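Local coordinates for putative exported protein (Bordetella pertussis Tohama I, PDB 2PFZ), which binds pyroglutamic acid as an extracytoplasmic solute receptor, probably delivering it to a tripartite ATP-independent periplasmic transporter, at residues Lys2-His15 with Ile50-Glu63. Sequence-based numbering, arbitrary orientation.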
ATOM      1  N   LYS A   2     -20.928   5.460 -16.789  1.00 26.90           N
ATOM      2  CA  LYS A   2     -20.179   6.324 -15.905  1.00 26.18           C
ATOM      3  C   LYS A   2     -19.936   5.593 -14.583  1.00 24.44           C
ATOM      4  O   LYS A   2     -20.869   5.077 -13.969  1.00 22.88           O
ATOM      5  CB  LYS A   2     -20.977   7.623 -15.704  1.00 26.99           C
ATOM      6  CG  LYS A   2     -20.239   8.746 -15.065  1.00 29.92           C
ATOM      7  CD  LYS A   2     -20.348  10.009 -15.916  1.00 32.92           C
ATOM      8  CE  LYS A   2     -20.167  11.248 -15.079  1.00 34.38           C
ATOM      9  NZ  LYS A   2     -20.666  12.447 -15.802  1.00 34.09           N
ATOM     10  N   TRP A   3     -18.670   5.534 -14.164  1.00 23.08           N
ATOM     11  CA  TRP A   3     -18.311   4.892 -12.891  1.00 21.93           C
ATOM     12  C   TRP A   3     -17.621   5.901 -11.998  1.00 21.13           C
ATOM     13  O   TRP A   3     -17.004   6.852 -12.488  1.00 20.85           O
ATOM     14  CB  TRP A   3     -17.360   3.712 -13.108  1.00 21.73           C
ATOM     15  CG  TRP A   3     -17.963   2.425 -13.556  1.00 21.47           C
ATOM     16  CD1 TRP A   3     -19.261   2.205 -13.957  1.00 21.77           C
ATOM     17  CD2 TRP A   3     -17.272   1.181 -13.740  1.00 21.35           C
ATOM     18  NE1 TRP A   3     -19.409   0.890 -14.356  1.00 22.09           N
ATOM     19  CE2 TRP A   3     -18.206   0.248 -14.233  1.00 20.77           C
ATOM     20  CE3 TRP A   3     -15.943   0.765 -13.533  1.00 20.49           C
ATOM     21  CZ2 TRP A   3     -17.866  -1.092 -14.498  1.00 21.69           C
ATOM     22  CZ3 TRP A   3     -15.608  -0.558 -13.807  1.00 22.35           C
ATOM     23  CH2 TRP A   3     -16.565  -1.467 -14.291  1.00 21.73           C
ATOM     24  N   ASP A   4     -17.705   5.687 -10.688  1.00 20.74           N
ATOM     25  CA  ASP A   4     -16.933   6.479  -9.715  1.00 20.43           C
ATOM     26  C   ASP A   4     -15.875   5.624  -9.074  1.00 19.27           C
ATOM     27  O   ASP A   4     -16.117   4.453  -8.774  1.00 19.03           O
ATOM     28  CB  ASP A   4     -17.835   7.015  -8.613  1.00 20.94           C
ATOM     29  CG  ASP A   4     -18.780   8.078  -9.115  1.00 22.94           C
ATOM     30  OD1 ASP A   4     -18.326   9.169  -9.578  1.00 19.67           O
ATOM     31  OD2 ASP A   4     -19.991   7.806  -9.018  1.00 29.63           O
ATOM     32  N   LEU A   5     -14.710   6.227  -8.828  1.00 19.14           N
ATOM     33  CA  LEU A   5     -13.561   5.482  -8.314  1.00 17.55           C
ATOM     34  C   LEU A   5     -12.931   6.280  -7.183  1.00 17.29           C
ATOM     35  O   LEU A   5     -12.222   7.252  -7.433  1.00 17.84           O
ATOM     36  CB  LEU A   5     -12.536   5.251  -9.440  1.00 17.65           C
ATOM     37  CG  LEU A   5     -11.407   4.218  -9.179  1.00 17.93           C
ATOM     38  CD1 LEU A   5     -10.675   3.841 -10.487  1.00 18.13           C
ATOM     39  CD2 LEU A   5     -10.410   4.629  -8.084  1.00 16.13           C
ATOM     40  N   PRO A   6     -13.223   5.918  -5.928  1.00 16.81           N
ATOM     41  CA  PRO A   6     -12.550   6.590  -4.831  1.00 16.93           C
ATOM     42  C   PRO A   6     -11.106   6.133  -4.608  1.00 16.73           C
ATOM     43  O   PRO A   6     -10.787   4.943  -4.716  1.00 16.01           O
ATOM     44  CB  PRO A   6     -13.420   6.229  -3.624  1.00 16.28           C
ATOM     45  CG  PRO A   6     -13.917   4.897  -3.936  1.00 15.50           C
ATOM     46  CD  PRO A   6     -14.204   4.947  -5.429  1.00 17.13           C
ATOM     47  N   THR A   7     -10.242   7.103  -4.337  1.00 17.19           N
ATOM     48  CA  THR A   7      -8.922   6.814  -3.808  1.00 17.98           C
ATOM     49  C   THR A   7      -8.691   7.649  -2.554  1.00 18.34           C
ATOM     50  O   THR A   7      -9.246   8.765  -2.405  1.00 18.19           O
ATOM     51  CB  THR A   7      -7.816   7.053  -4.880  1.00 18.18           C
ATOM     52  OG1 THR A   7      -6.527   7.001  -4.265  1.00 19.60           O
ATOM     53  CG2 THR A   7      -7.934   8.424  -5.559  1.00 18.12           C
ATOM     54  N   ALA A   8      -7.873   7.106  -1.656  1.00 17.73           N
ATOM     55  CA  ALA A   8      -7.578   7.749  -0.393  1.00 17.88           C
ATOM     56  C   ALA A   8      -6.425   8.773  -0.442  1.00 17.98           C
ATOM     57  O   ALA A   8      -6.179   9.464   0.548  1.00 17.56           O
ATOM     58  CB  ALA A   8      -7.345   6.670   0.682  1.00 16.30           C
ATOM     59  N   TYR A   9      -5.771   8.908  -1.604  1.00 18.23           N
ATOM     60  CA  TYR A   9      -4.517   9.668  -1.742  1.00 18.94           C
ATOM     61  C   TYR A   9      -4.687  10.869  -2.664  1.00 19.63           C
ATOM     62  O   TYR A   9      -5.645  10.893  -3.466  1.00 20.35           O
ATOM     63  CB  TYR A   9      -3.403   8.712  -2.225  1.00 18.92           C
ATOM     64  CG  TYR A   9      -3.401   7.488  -1.365  1.00 16.97           C
ATOM     65  CD1 TYR A   9      -2.925   7.551  -0.061  1.00 17.38           C
ATOM     66  CD2 TYR A   9      -3.943   6.284  -1.812  1.00 16.98           C
ATOM     67  CE1 TYR A   9      -2.961   6.461   0.760  1.00 15.52           C
ATOM     68  CE2 TYR A   9      -3.987   5.195  -1.004  1.00 16.25           C
ATOM     69  CZ  TYR A   9      -3.481   5.279   0.293  1.00 16.64           C
ATOM     70  OH  TYR A   9      -3.535   4.197   1.127  1.00 16.89           O
ATOM     71  N   PRO A  10      -3.800  11.883  -2.525  1.00 20.42           N
ATOM     72  CA  PRO A  10      -3.962  13.147  -3.220  1.00 20.51           C
ATOM     73  C   PRO A  10      -3.530  13.073  -4.691  1.00 20.97           C
ATOM     74  O   PRO A  10      -2.869  12.116  -5.117  1.00 20.20           O
ATOM     75  CB  PRO A  10      -3.048  14.088  -2.418  1.00 20.56           C
ATOM     76  CG  PRO A  10      -1.945  13.243  -2.031  1.00 21.82           C
ATOM     77  CD  PRO A  10      -2.575  11.903  -1.690  1.00 20.15           C
ATOM     78  N   ALA A  11      -3.909  14.081  -5.465  1.00 21.75           N
ATOM     79  CA  ALA A  11      -3.593  14.096  -6.880  1.00 22.22           C
ATOM     80  C   ALA A  11      -2.090  13.952  -7.165  1.00 22.50           C
ATOM     81  O   ALA A  11      -1.714  13.336  -8.160  1.00 22.69           O
ATOM     82  CB  ALA A  11      -4.147  15.375  -7.545  1.00 22.83           C
ATOM     83  N   SER A  12      -1.240  14.492  -6.289  1.00 22.53           N
ATOM     84  CA  SER A  12       0.211  14.453  -6.507  1.00 22.24           C
ATOM     85  C   SER A  12       0.832  13.083  -6.210  1.00 21.37           C
ATOM     86  O   SER A  12       1.984  12.815  -6.561  1.00 20.65           O
ATOM     87  CB  SER A  12       0.925  15.566  -5.733  1.00 23.26           C
ATOM     88  OG  SER A  12       0.700  15.451  -4.349  1.00 26.28           O
ATOM     89  N   ASN A  13       0.056  12.203  -5.591  1.00 19.97           N
ATOM     90  CA  ASN A  13       0.557  10.877  -5.248  1.00 19.65           C
ATOM     91  C   ASN A  13       0.722   9.959  -6.474  1.00 19.89           C
ATOM     92  O   ASN A  13      -0.132   9.944  -7.395  1.00 19.74           O
ATOM     93  CB  ASN A  13      -0.324  10.277  -4.160  1.00 19.54           C
ATOM     94  CG  ASN A  13      -0.039   8.807  -3.901  1.00 19.73           C
ATOM     95  OD1 ASN A  13       0.803   8.448  -3.059  1.00 22.68           O
ATOM     96  ND2 ASN A  13      -0.725   7.957  -4.626  1.00 18.49           N
ATOM     97  N   LEU A  14       1.830   9.214  -6.486  1.00 19.13           N
ATOM     98  CA  LEU A  14       2.175   8.315  -7.601  1.00 19.35           C
ATOM     99  C   LEU A  14       1.034   7.350  -8.004  1.00 18.64           C
ATOM    100  O   LEU A  14       0.789   7.153  -9.206  1.00 19.28           O
ATOM    101  CB  LEU A  14       3.511   7.565  -7.342  1.00 19.30           C
ATOM    102  CG  LEU A  14       3.555   6.401  -6.329  1.00 21.15           C
ATOM    103  CD1 LEU A  14       3.246   5.048  -6.980  1.00 21.53           C
ATOM    104  CD2 LEU A  14       4.888   6.348  -5.568  1.00 21.30           C
ATOM    105  N   HIS A  15       0.315   6.766  -7.036  1.00 17.75           N
ATOM    106  CA  HIS A  15      -0.807   5.867  -7.393  1.00 17.55           C
ATOM    107  C   HIS A  15      -1.933   6.619  -8.102  1.00 17.82           C
ATOM    108  O   HIS A  15      -2.596   6.064  -8.972  1.00 17.30           O
ATOM    109  CB  HIS A  15      -1.414   5.185  -6.168  1.00 16.62           C
ATOM    110  CG  HIS A  15      -0.505   4.189  -5.515  1.00 16.82           C
ATOM    111  ND1 HIS A  15      -0.328   2.909  -5.994  1.00 16.25           N
ATOM    112  CD2 HIS A  15       0.303   4.302  -4.431  1.00 15.79           C
ATOM    113  CE1 HIS A  15       0.532   2.268  -5.221  1.00 14.78           C
ATOM    114  NE2 HIS A  15       0.925   3.090  -4.264  1.00 14.87           N
ATOM    115  N   ILE A  50     -13.287   1.870   1.446  1.00 16.16           N
ATOM    116  CA  ILE A  50     -13.379   1.721  -0.021  1.00 15.87           C
ATOM    117  C   ILE A  50     -13.773   0.288  -0.447  1.00 17.17           C
ATOM    118  O   ILE A  50     -14.572   0.107  -1.394  1.00 17.07           O
ATOM    119  CB  ILE A  50     -12.133   2.308  -0.762  1.00 15.80           C
ATOM    120  CG1 ILE A  50     -12.082   3.840  -0.598  1.00 15.40           C
ATOM    121  CG2 ILE A  50     -12.144   1.942  -2.257  1.00 14.57           C
ATOM    122  CD1 ILE A  50     -10.760   4.480  -1.011  1.00 15.06           C
ATOM    123  N   LYS A  51     -13.288  -0.724   0.278  1.00 17.66           N
ATOM    124  CA  LYS A  51     -13.582  -2.103  -0.115  1.00 19.01           C
ATOM    125  C   LYS A  51     -15.073  -2.374   0.045  1.00 19.07           C
ATOM    126  O   LYS A  51     -15.694  -2.960  -0.851  1.00 18.26           O
ATOM    127  CB  LYS A  51     -12.760  -3.146   0.662  1.00 18.87           C
ATOM    128  CG  LYS A  51     -12.928  -4.625   0.143  1.00 18.89           C
ATOM    129  CD  LYS A  51     -12.286  -5.660   1.132  1.00 20.98           C
ATOM    130  CE  LYS A  51     -13.401  -6.413   1.934  1.00 22.81           C
ATOM    131  NZ  LYS A  51     -14.712  -5.579   2.093  1.00 29.26           N
ATOM    132  N   ARG A  52     -15.644  -1.930   1.170  1.00 19.32           N
ATOM    133  CA  ARG A  52     -17.093  -2.067   1.403  1.00 19.99           C
ATOM    134  C   ARG A  52     -17.906  -1.273   0.373  1.00 19.39           C
ATOM    135  O   ARG A  52     -18.952  -1.739  -0.089  1.00 18.61           O
ATOM    136  CB  ARG A  52     -17.440  -1.633   2.837  1.00 21.11           C
ATOM    137  CG  ARG A  52     -18.895  -1.817   3.270  1.00 25.73           C
ATOM    138  CD  ARG A  52     -19.768  -0.586   2.944  1.00 32.07           C
ATOM    139  NE  ARG A  52     -19.379   0.610   3.702  1.00 39.85           N
ATOM    140  CZ  ARG A  52     -19.485   1.857   3.254  1.00 38.10           C
ATOM    141  NH1 ARG A  52     -19.963   2.077   2.039  1.00 39.93           N
ATOM    142  NH2 ARG A  52     -19.097   2.879   4.019  1.00 39.21           N
ATOM    143  N   ALA A  53     -17.413  -0.091  -0.001  1.00 19.45           N
ATOM    144  CA  ALA A  53     -18.074   0.726  -1.033  1.00 18.75           C
ATOM    145  C   ALA A  53     -18.176  -0.008  -2.378  1.00 19.12           C
ATOM    146  O   ALA A  53     -19.228   0.013  -3.014  1.00 19.33           O
ATOM    147  CB  ALA A  53     -17.369   2.060  -1.184  1.00 18.08           C
ATOM    148  N   VAL A  54     -17.100  -0.678  -2.792  1.00 19.16           N
ATOM    149  CA  VAL A  54     -17.093  -1.446  -4.037  1.00 19.88           C
ATOM    150  C   VAL A  54     -17.871  -2.779  -3.868  1.00 20.10           C
ATOM    151  O   VAL A  54     -18.558  -3.208  -4.780  1.00 19.77           O
ATOM    152  CB  VAL A  54     -15.645  -1.735  -4.539  1.00 19.98           C
ATOM    153  CG1 VAL A  54     -15.659  -2.645  -5.780  1.00 18.44           C
ATOM    154  CG2 VAL A  54     -14.917  -0.432  -4.840  1.00 19.73           C
ATOM    155  N   GLN A  55     -17.773  -3.415  -2.699  1.00 21.18           N
ATOM    156  CA  GLN A  55     -18.519  -4.630  -2.445  1.00 21.70           C
ATOM    157  C   GLN A  55     -20.026  -4.436  -2.631  1.00 22.08           C
ATOM    158  O   GLN A  55     -20.707  -5.319  -3.181  1.00 22.69           O
ATOM    159  CB  GLN A  55     -18.257  -5.151  -1.036  1.00 22.57           C
ATOM    160  CG  GLN A  55     -18.877  -6.507  -0.797  1.00 23.05           C
ATOM    161  CD  GLN A  55     -18.613  -7.039   0.582  1.00 27.05           C
ATOM    162  OE1 GLN A  55     -19.132  -8.088   0.947  1.00 28.62           O
ATOM    163  NE2 GLN A  55     -17.792  -6.335   1.359  1.00 26.67           N
ATOM    164  N   GLY A  56     -20.539  -3.304  -2.159  1.00 20.98           N
ATOM    165  CA  GLY A  56     -21.990  -3.021  -2.194  1.00 21.78           C
ATOM    166  C   GLY A  56     -22.375  -2.380  -3.512  1.00 21.37           C
ATOM    167  O   GLY A  56     -23.549  -2.015  -3.722  1.00 21.77           O
ATOM    168  N   ASN A  57     -21.399  -2.262  -4.416  1.00 20.30           N
ATOM    169  CA  ASN A  57     -21.588  -1.533  -5.661  1.00 19.86           C
ATOM    170  C   ASN A  57     -22.040  -0.083  -5.452  1.00 20.13           C
ATOM    171  O   ASN A  57     -22.747   0.474  -6.317  1.00 20.30           O
ATOM    172  CB  ASN A  57     -22.550  -2.247  -6.620  1.00 18.91           C
ATOM    173  CG  ASN A  57     -22.350  -1.813  -8.063  1.00 20.07           C
ATOM    174  OD1 ASN A  57     -21.240  -1.456  -8.451  1.00 20.17           O
ATOM    175  ND2 ASN A  57     -23.427  -1.843  -8.876  1.00 19.30           N
ATOM    176  N   GLN A  58     -21.657   0.531  -4.328  1.00 20.01           N
ATOM    177  CA  GLN A  58     -21.861   1.997  -4.179  1.00 20.84           C
ATOM    178  C   GLN A  58     -20.887   2.763  -5.086  1.00 20.19           C
ATOM    179  O   GLN A  58     -21.237   3.807  -5.692  1.00 20.97           O
ATOM    180  CB  GLN A  58     -21.715   2.451  -2.723  1.00 20.75           C
ATOM    181  CG  GLN A  58     -22.709   1.840  -1.737  1.00 21.99           C
ATOM    182  CD  GLN A  58     -22.550   2.376  -0.322  1.00 22.88           C
ATOM    183  OE1 GLN A  58     -22.232   3.565  -0.102  1.00 27.37           O
ATOM    184  NE2 GLN A  58     -22.795   1.515   0.654  1.00 26.01           N
ATOM    185  N   ALA A  59     -19.652   2.264  -5.167  1.00 19.93           N
ATOM    186  CA  ALA A  59     -18.704   2.664  -6.210  1.00 18.98           C
ATOM    187  C   ALA A  59     -18.463   1.401  -7.007  1.00 18.52           C
ATOM    188  O   ALA A  59     -18.338   0.353  -6.410  1.00 18.63           O
ATOM    189  CB  ALA A  59     -17.382   3.183  -5.579  1.00 19.33           C
ATOM    190  N   GLN A  60     -18.428   1.483  -8.346  1.00 18.27           N
ATOM    191  CA  GLN A  60     -18.247   0.291  -9.189  1.00 18.05           C
ATOM    192  C   GLN A  60     -16.803  -0.208  -9.205  1.00 16.92           C
ATOM    193  O   GLN A  60     -16.540  -1.357  -9.526  1.00 17.62           O
ATOM    194  CB  GLN A  60     -18.687   0.573 -10.629  1.00 18.86           C
ATOM    195  CG  GLN A  60     -20.147   1.028 -10.725  1.00 18.89           C
ATOM    196  CD  GLN A  60     -20.294   2.542 -10.719  1.00 21.06           C
ATOM    197  OE1 GLN A  60     -19.470   3.279 -10.162  1.00 20.42           O
ATOM    198  NE2 GLN A  60     -21.353   3.014 -11.354  1.00 22.24           N
ATOM    199  N   ILE A  61     -15.895   0.677  -8.820  1.00 16.86           N
ATOM    200  CA  ILE A  61     -14.445   0.455  -8.886  1.00 15.09           C
ATOM    201  C   ILE A  61     -13.828   1.302  -7.784  1.00 15.48           C
ATOM    202  O   ILE A  61     -14.394   2.341  -7.411  1.00 15.15           O
ATOM    203  CB  ILE A  61     -13.939   0.851 -10.307  1.00 15.60           C
ATOM    204  CG1 ILE A  61     -12.416   0.651 -10.468  1.00 14.40           C
ATOM    205  CG2 ILE A  61     -14.335   2.297 -10.639  1.00 13.46           C
ATOM    206  CD1 ILE A  61     -11.952   0.381 -11.946  1.00 15.13           C
ATOM    207  N   GLY A  62     -12.685   0.882  -7.228  1.00 15.77           N
ATOM    208  CA  GLY A  62     -12.105   1.632  -6.130  1.00 15.14           C
ATOM    209  C   GLY A  62     -10.713   1.138  -5.784  1.00 15.48           C
ATOM    210  O   GLY A  62     -10.402  -0.021  -6.005  1.00 16.13           O
ATOM    211  N   GLU A  63      -9.891   2.029  -5.237  1.00 15.11           N
ATOM    212  CA  GLU A  63      -8.517   1.692  -4.859  1.00 15.17           C
ATOM    213  C   GLU A  63      -8.399   1.509  -3.339  1.00 15.06           C
ATOM    214  O   GLU A  63      -8.810   2.396  -2.546  1.00 15.53           O
ATOM    215  CB  GLU A  63      -7.554   2.788  -5.317  1.00 15.18           C
ATOM    216  CG  GLU A  63      -6.107   2.347  -5.127  1.00 15.14           C
ATOM    217  CD  GLU A  63      -5.144   3.472  -4.935  1.00 14.80           C
ATOM    218  OE1 GLU A  63      -5.462   4.464  -4.213  1.00 15.00           O
ATOM    219  OE2 GLU A  63      -4.034   3.322  -5.484  1.00 14.81           O
TER
HETATM  220  O   HOH W   1     -21.580   6.163 -11.210  1.00 31.04           O
HETATM  221  O   HOH W   2     -20.048   6.435  -5.994  1.00 25.25           O
HETATM  222  O   HOH W   3      -7.014   4.432  -1.881  1.00 19.40           O
HETATM  223  O   HOH W   4      -2.756   2.051  -7.355  1.00 19.02           O
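Strands 2-6 and 61-63 run side by side in nearly the same direction, 14° apart, and are joined by one backbone hydrogen bond, E63 N to P6 O (3.1 Å), almost straight at the hydrogen. Two residues earlier on each strand the carbonyls D4 O and I61 O come close without bonding, and I61 O instead receives the CA-H of L5. Each strand belongs to a different sheet of this DctP-family receptor, 2-6 beside 35-39 and 61-65 beside 207-213. At the N-terminal end Q60 lies over W3: its CB sits 3.5 Å from the centroid of the five-membered ring, a CH-pi contact over the face. A bend at chi2 folds the amide back across CD1, 21° from parallel with the indole, and OE1 takes the D4 N-H at 3.0 Å, the donor tilted 30° from the carbonyl plane. A water joins Q60 NE2 to K2 O and D4 OD2. I61 sets CG2 against W3 CE3 and CG1 against L5 CD1. P6 wedges between helix 50-55 and the loop before strand 61-63, CG on I50 CG2 and CD on A59 CB. E63, CG anti to its N, reaches along T7, whose OG1 donates to OE1 at 2.8 Å from above the carboxylate plane. OE1 also lies in the plane of the Y9 ring, 3.4 Å from CD2, and takes a water shared with A8 N and E63 O. OE2 faces H15 CB and binds a second water that meets H15 ND1. Y9 and H15 both meet W119, a pocket residue, and the Y9 side chain lies about 4 Å from the bound pyroglutamic acid. The buried carboxylate, held by a hydroxyl, two waters and, weakly, N208, is thus probably stabilised as an anion and links the strand ends, through a ring edge and a water, to aromatics beside the ligand.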